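Local atomic coordinates of dihydrodipicolinate reductase N-terminus domain-containing protein (Mycobacterium smegmatis, PDB entry 6IAQ), a protein that probably catalyses the NADP-dependent interconversion of ketones and amines, acting as a native amine dehydrogenase in asymmetric reductive amination. Residues Leu106-Pro118 with Pro201-Ala213. Residues are numbered along the deposited sequence; the frame is centred on the assembly and turned at random.
With NAP (NADP nicotinamide-adenine-dinucleotide phosphate), chain F; EDO (1,2-ethanediol), chain E.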
loop_
_atom_site.group_PDB
_atom_site.type_symbol
_atom_site.label_atom_id
_atom_site.label_comp_id
_atom_site.label_asym_id
_atom_site.label_seq_id
_atom_site.Cartn_x
_atom_site.Cartn_y
_atom_site.Cartn_z
ATOM N N LEU A 106 -5.773 17.643 9.617
ATOM C CA LEU A 106 -4.546 16.948 10.082
ATOM C C LEU A 106 -4.729 16.441 11.497
ATOM O O LEU A 106 -3.798 15.757 11.962
ATOM C CB LEU A 106 -3.353 17.905 9.994
ATOM C CG LEU A 106 -2.928 18.247 8.579
ATOM C CD1 LEU A 106 -1.664 19.061 8.606
ATOM C CD2 LEU A 106 -2.821 16.991 7.703
ATOM N N SER A 107 -5.837 16.773 12.200
ATOM C CA SER A 107 -6.021 16.348 13.608
ATOM C C SER A 107 -5.694 14.848 13.749
ATOM O O SER A 107 -6.413 14.043 13.173
ATOM C CB SER A 107 -7.397 16.682 14.132
ATOM O OG SER A 107 -7.557 18.095 14.228
ATOM N N GLU A 108 -4.666 14.496 14.531
ATOM C CA GLU A 108 -4.149 13.106 14.620
ATOM C C GLU A 108 -5.247 12.208 15.199
ATOM O O GLU A 108 -5.380 11.063 14.763
ATOM C CB GLU A 108 -2.843 13.035 15.432
ATOM C CG GLU A 108 -1.656 13.659 14.706
ATOM C CD GLU A 108 -1.406 15.128 14.961
ATOM O OE1 GLU A 108 -2.367 15.824 15.396
ATOM O OE2 GLU A 108 -0.266 15.588 14.690
ATOM N N GLU A 109 -6.013 12.698 16.173
ATOM C CA GLU A 109 -7.081 11.878 16.796
ATOM C C GLU A 109 -8.196 11.621 15.772
ATOM O O GLU A 109 -8.807 10.533 15.818
ATOM C CB GLU A 109 -7.580 12.505 18.101
ATOM C CG GLU A 109 -8.429 11.537 18.874
ATOM C CD GLU A 109 -9.095 12.077 20.126
ATOM O OE1 GLU A 109 -8.813 13.240 20.502
ATOM O OE2 GLU A 109 -9.895 11.326 20.710
ATOM N N MET A 110 -8.418 12.535 14.822
ATOM C CA MET A 110 -9.500 12.374 13.819
ATOM C C MET A 110 -9.133 11.251 12.828
ATOM O O MET A 110 -9.998 10.871 12.043
ATOM C CB MET A 110 -9.761 13.677 13.060
ATOM C CG MET A 110 -10.789 14.581 13.735
ATOM S SD MET A 110 -12.451 13.814 13.760
ATOM C CE MET A 110 -12.881 13.883 12.029
ATOM N N LEU A 111 -7.900 10.728 12.845
ATOM C CA LEU A 111 -7.526 9.593 11.950
ATOM C C LEU A 111 -8.541 8.466 12.154
ATOM O O LEU A 111 -9.014 7.871 11.124
ATOM C CB LEU A 111 -6.105 9.119 12.274
ATOM C CG LEU A 111 -5.598 7.967 11.403
ATOM C CD1 LEU A 111 -5.298 8.444 9.999
ATOM C CD2 LEU A 111 -4.378 7.328 12.064
ATOM N N TYR A 112 -8.859 8.186 13.414
ATOM C CA TYR A 112 -9.840 7.156 13.806
ATOM C C TYR A 112 -10.309 7.465 15.222
ATOM O O TYR A 112 -9.731 6.972 16.189
ATOM C CB TYR A 112 -9.245 5.750 13.679
ATOM C CG TYR A 112 -10.312 4.687 13.582
ATOM C CD1 TYR A 112 -10.868 4.328 12.355
ATOM C CD2 TYR A 112 -10.819 4.100 14.732
ATOM C CE1 TYR A 112 -11.888 3.386 12.280
ATOM C CE2 TYR A 112 -11.833 3.157 14.674
ATOM C CZ TYR A 112 -12.368 2.810 13.446
ATOM O OH TYR A 112 -13.361 1.886 13.384
ATOM N N PRO A 113 -11.319 8.357 15.378
ATOM C CA PRO A 113 -11.668 8.892 16.696
ATOM C C PRO A 113 -12.754 8.152 17.478
ATOM O O PRO A 113 -12.975 8.518 18.633
ATOM C CB PRO A 113 -12.174 10.279 16.294
ATOM C CG PRO A 113 -12.939 10.025 15.012
ATOM C CD PRO A 113 -12.092 8.994 14.297
ATOM N N TRP A 114 -13.377 7.133 16.878
ATOM C CA TRP A 114 -14.603 6.488 17.411
ATOM C C TRP A 114 -14.363 5.941 18.836
ATOM O O TRP A 114 -15.296 6.037 19.663
ATOM C CB TRP A 114 -15.057 5.371 16.474
ATOM C CG TRP A 114 -15.363 5.827 15.084
ATOM C CD1 TRP A 114 -14.579 5.632 13.991
ATOM C CD2 TRP A 114 -16.517 6.562 14.629
ATOM N NE1 TRP A 114 -15.170 6.201 12.891
ATOM C CE2 TRP A 114 -16.368 6.755 13.239
ATOM C CE3 TRP A 114 -17.671 7.052 15.245
ATOM C CZ2 TRP A 114 -17.314 7.428 12.458
ATOM C CZ3 TRP A 114 -18.609 7.711 14.480
ATOM C CH2 TRP A 114 -18.440 7.912 13.098
ATOM N N GLU A 115 -13.178 5.401 19.132
ATOM C CA GLU A 115 -12.917 4.732 20.428
ATOM C C GLU A 115 -12.396 5.747 21.441
ATOM O O GLU A 115 -12.809 5.659 22.615
ATOM C CB GLU A 115 -11.920 3.583 20.275
ATOM C CG GLU A 115 -12.306 2.568 19.210
ATOM C CD GLU A 115 -13.667 1.936 19.399
ATOM O OE1 GLU A 115 -13.996 1.613 20.540
ATOM O OE2 GLU A 115 -14.374 1.761 18.393
ATOM N N THR A 116 -11.504 6.668 21.045
ATOM C CA THR A 116 -10.867 7.596 22.016
ATOM C C THR A 116 -11.855 8.721 22.386
ATOM O O THR A 116 -11.756 9.211 23.481
ATOM C CB THR A 116 -9.508 8.116 21.510
ATOM O OG1 THR A 116 -9.702 8.648 20.197
ATOM C CG2 THR A 116 -8.456 7.034 21.503
ATOM N N SER A 117 -12.744 9.133 21.473
ATOM C CA SER A 117 -13.686 10.272 21.668
ATOM C C SER A 117 -15.063 9.892 21.126
ATOM O O SER A 117 -15.537 10.442 20.124
ATOM C CB SER A 117 -13.147 11.521 21.016
ATOM O OG SER A 117 -12.078 12.077 21.767
ATOM N N PRO A 118 -15.706 8.870 21.726
ATOM C CA PRO A 118 -16.935 8.304 21.156
ATOM C C PRO A 118 -18.111 9.304 21.108
ATOM O O PRO A 118 -18.813 9.330 20.093
ATOM C CB PRO A 118 -17.254 7.109 22.065
ATOM C CG PRO A 118 -16.511 7.383 23.363
ATOM C CD PRO A 118 -15.321 8.251 23.009
ATOM N N PRO A 201 -5.241 11.176 24.192
ATOM C CA PRO A 201 -4.851 9.882 23.641
ATOM C C PRO A 201 -3.583 10.062 22.773
ATOM O O PRO A 201 -3.330 11.127 22.224
ATOM C CB PRO A 201 -6.065 9.442 22.799
ATOM C CG PRO A 201 -6.752 10.758 22.401
ATOM C CD PRO A 201 -6.489 11.693 23.582
ATOM N N THR A 202 -2.762 9.031 22.730
ATOM C CA THR A 202 -1.537 8.991 21.896
ATOM C C THR A 202 -1.948 8.901 20.424
ATOM O O THR A 202 -2.966 8.267 20.098
ATOM C CB THR A 202 -0.604 7.855 22.325
ATOM O OG1 THR A 202 -1.325 6.630 22.140
ATOM C CG2 THR A 202 -0.136 8.031 23.757
ATOM N N PHE A 203 -1.145 9.500 19.546
ATOM C CA PHE A 203 -1.325 9.384 18.075
ATOM C C PHE A 203 -1.416 7.909 17.686
ATOM O O PHE A 203 -2.278 7.542 16.856
ATOM C CB PHE A 203 -0.174 10.059 17.331
ATOM C CG PHE A 203 -0.060 11.554 17.520
ATOM C CD1 PHE A 203 -0.991 12.282 18.263
ATOM C CD2 PHE A 203 0.959 12.243 16.894
ATOM C CE1 PHE A 203 -0.870 13.657 18.399
ATOM C CE2 PHE A 203 1.067 13.616 17.023
ATOM C CZ PHE A 203 0.149 14.315 17.764
ATOM N N GLY A 204 -0.558 7.097 18.285
ATOM C CA GLY A 204 -0.440 5.670 17.955
ATOM C C GLY A 204 -1.672 4.882 18.342
ATOM O O GLY A 204 -1.977 3.895 17.661
ATOM N N ARG A 205 -2.392 5.305 19.385
ATOM C CA ARG A 205 -3.632 4.612 19.790
ATOM C C ARG A 205 -4.646 4.695 18.644
ATOM O O ARG A 205 -5.318 3.689 18.308
ATOM C CB ARG A 205 -4.128 5.199 21.113
ATOM C CG ARG A 205 -5.535 4.742 21.485
ATOM C CD ARG A 205 -5.630 3.242 21.691
ATOM N NE ARG A 205 -7.044 2.930 21.613
ATOM C CZ ARG A 205 -7.898 3.101 22.608
ATOM N NH1 ARG A 205 -7.463 3.529 23.782
ATOM N NH2 ARG A 205 -9.170 2.794 22.441
ATOM N N ASN A 206 -4.763 5.869 18.030
ATOM C CA ASN A 206 -5.713 6.050 16.912
ATOM C C ASN A 206 -5.224 5.197 15.734
ATOM O O ASN A 206 -6.088 4.600 15.052
ATOM C CB ASN A 206 -5.914 7.525 16.623
ATOM C CG ASN A 206 -6.478 8.231 17.834
ATOM O OD1 ASN A 206 -5.761 9.014 18.469
ATOM N ND2 ASN A 206 -7.736 7.915 18.171
ATOM N N VAL A 207 -3.908 5.113 15.515
ATOM C CA VAL A 207 -3.356 4.256 14.420
ATOM C C VAL A 207 -3.826 2.809 14.627
ATOM O O VAL A 207 -4.360 2.218 13.684
ATOM C CB VAL A 207 -1.819 4.355 14.341
ATOM C CG1 VAL A 207 -1.238 3.293 13.405
ATOM C CG2 VAL A 207 -1.406 5.733 13.853
ATOM N N LEU A 208 -3.604 2.256 15.810
ATOM C CA LEU A 208 -3.926 0.835 16.093
ATOM C C LEU A 208 -5.447 0.615 16.088
ATOM O O LEU A 208 -5.875 -0.450 15.619
ATOM C CB LEU A 208 -3.270 0.424 17.407
ATOM C CG LEU A 208 -1.746 0.480 17.424
ATOM C CD1 LEU A 208 -1.173 -0.142 18.686
ATOM C CD2 LEU A 208 -1.140 -0.152 16.173
ATOM N N ASP A 209 -6.252 1.585 16.526
ATOM C CA ASP A 209 -7.736 1.436 16.479
ATOM C C ASP A 209 -8.140 1.259 15.015
ATOM O O ASP A 209 -8.980 0.412 14.718
ATOM C CB ASP A 209 -8.477 2.625 17.111
ATOM C CG ASP A 209 -8.374 2.721 18.636
ATOM O OD1 ASP A 209 -7.981 1.718 19.273
ATOM O OD2 ASP A 209 -8.697 3.810 19.189
ATOM N N ALA A 210 -7.546 2.035 14.106
ATOM C CA ALA A 210 -7.844 1.974 12.654
ATOM C C ALA A 210 -7.454 0.590 12.107
ATOM O O ALA A 210 -8.262 0.020 11.347
ATOM C CB ALA A 210 -7.128 3.076 11.911
ATOM N N LEU A 211 -6.257 0.085 12.435
ATOM C CA LEU A 211 -5.772 -1.207 11.872
ATOM C C LEU A 211 -6.663 -2.343 12.383
ATOM O O LEU A 211 -7.082 -3.176 11.591
ATOM C CB LEU A 211 -4.302 -1.411 12.251
ATOM C CG LEU A 211 -3.299 -0.559 11.478
ATOM C CD1 LEU A 211 -1.909 -0.785 12.022
ATOM C CD2 LEU A 211 -3.347 -0.860 9.989
ATOM N N VAL A 212 -6.962 -2.333 13.673
ATOM C CA VAL A 212 -7.825 -3.362 14.327
ATOM C C VAL A 212 -9.213 -3.348 13.680
ATOM O O VAL A 212 -9.698 -4.438 13.295
ATOM C CB VAL A 212 -7.861 -3.147 15.843
ATOM C CG1 VAL A 212 -8.975 -3.936 16.518
ATOM C CG2 VAL A 212 -6.503 -3.473 16.466
ATOM N N ALA A 213 -9.826 -2.170 13.537
ATOM C CA ALA A 213 -11.176 -2.025 12.954
ATOM C C ALA A 213 -11.138 -2.447 11.482
ATOM O O ALA A 213 -12.057 -3.186 11.043
ATOM C CB ALA A 213 -11.671 -0.608 13.115
HETATM P PA NAP F . 1.342 25.520 13.704
HETATM O O1A NAP F . 2.368 26.011 12.796
HETATM O O2A NAP F . 1.315 25.838 15.229
HETATM O O5B NAP F . -0.086 25.973 13.055
HETATM C C5B NAP F . -1.319 25.946 13.789
HETATM C C4B NAP F . -2.222 27.038 13.231
HETATM O O4B NAP F . -3.499 27.027 13.863
HETATM C C3B NAP F . -1.676 28.482 13.392
HETATM O O3B NAP F . -1.770 29.052 12.063
HETATM C C2B NAP F . -2.643 29.214 14.318
HETATM O O2B NAP F . -2.914 30.577 13.925
HETATM C C1B NAP F . -3.883 28.433 14.010
HETATM N N9A NAP F . -4.956 28.445 15.001
HETATM C C8A NAP F . -4.936 28.054 16.292
HETATM N N7A NAP F . -6.176 28.159 16.783
HETATM C C5A NAP F . -6.990 28.537 15.768
HETATM C C6A NAP F . -8.433 28.814 15.559
HETATM N N6A NAP F . -9.301 28.703 16.556
HETATM N N1A NAP F . -8.843 29.191 14.349
HETATM C C2A NAP F . -8.019 29.314 13.288
HETATM N N3A NAP F . -6.690 29.081 13.377
HETATM C C4A NAP F . -6.179 28.733 14.593
HETATM O O3 NAP F . 1.235 23.879 13.666
HETATM P PN NAP F . 1.388 22.940 12.308
HETATM O O1N NAP F . 2.747 22.324 12.181
HETATM O O2N NAP F . 0.836 23.642 11.117
HETATM O O5D NAP F . 0.372 21.851 12.890
HETATM C C5D NAP F . -1.041 22.023 13.053
HETATM C C4D NAP F . -1.754 20.810 13.581
HETATM O O4D NAP F . -1.643 19.754 12.572
HETATM C C3D NAP F . -1.163 20.344 14.882
HETATM O O3D NAP F . -2.148 19.950 15.819
HETATM C C2D NAP F . -0.321 19.134 14.455
HETATM O O2D NAP F . -0.155 18.242 15.566
HETATM C C1D NAP F . -1.149 18.601 13.250
HETATM N N1N NAP F . -0.322 17.810 12.321
HETATM C C2N NAP F . -0.762 16.615 11.976
HETATM C C3N NAP F . 0.018 15.815 11.153
HETATM C C7N NAP F . -0.470 14.459 10.690
HETATM O O7N NAP F . 0.357 13.764 10.099
HETATM N N7N NAP F . -1.741 14.064 10.880
HETATM C C4N NAP F . 1.243 16.299 10.697
HETATM C C5N NAP F . 1.684 17.564 11.071
HETATM C C6N NAP F . 0.857 18.294 11.889
HETATM P P2B NAP F . -1.781 31.703 13.898
HETATM O O1X NAP F . -0.816 31.378 12.795
HETATM O O2X NAP F . -2.512 32.962 13.436
HETATM O O3X NAP F . -1.320 31.616 15.357
HETATM C C1 EDO E . 2.950 14.042 13.386
HETATM O O1 EDO E . 1.586 13.850 13.633
HETATM C C2 EDO E . 3.445 13.024 12.420
HETATM O O2 EDO E . 3.267 13.440 11.069
HETATM O O HOH W 1 -2.989 9.528 14.604
HETATM O O HOH W 2 -10.484 5.684 18.219
#
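Asn206 reaches from helix 203-215 to Tyr112 and Thr116 of the loop 106-118, which follows strand 102-105 of the parallel, Rossmann-type sheet; the helix belongs to the 2,4-diaminopentanoate dehydrogenase-like C-terminal region, so the contact joins the two parts of the fold beside the cofactor. Asn206 ND2 donates twice: to Thr116 OG1 (2.9 Å), which lies in the amide plane, and to Tyr112 O (3.0 Å), approached from 43° above the carbonyl plane. Thr116 OG1 in turn donates to Glu109 OE2 (2.7 Å). That oxygen also accepts from Ser117 OG, a short approach tilted from the carboxylate plane, while Glu109 OE1 takes the backbone N-H of Leu86. A water donates to Asp209 OD2 and accepts from Thr116 N; Arg205 NE donates to Asp209 OD1 (2.8 Å) in a nearly straight hydrogen bond, part of a salt bridge. A second water donates to both Glu108 O and Phe203 O. At the nicotinamide end, Leu106 O accepts from the carboxamide N7N of NADP. Glu108 chi1 (-71°) sets CG over the centre of the Phe203 ring, a CH-pi contact 3.5 Å from the centroid. The bend at chi2 lays the carboxylate almost flat on the same ring, planes 18° apart. Ser84 OG holds Glu108 OE1; Glu108 OE2 accepts from O1 of an ethanediol, probably from the crystallisation liquor, and from the ribose O2D of NADP (2.8 Å).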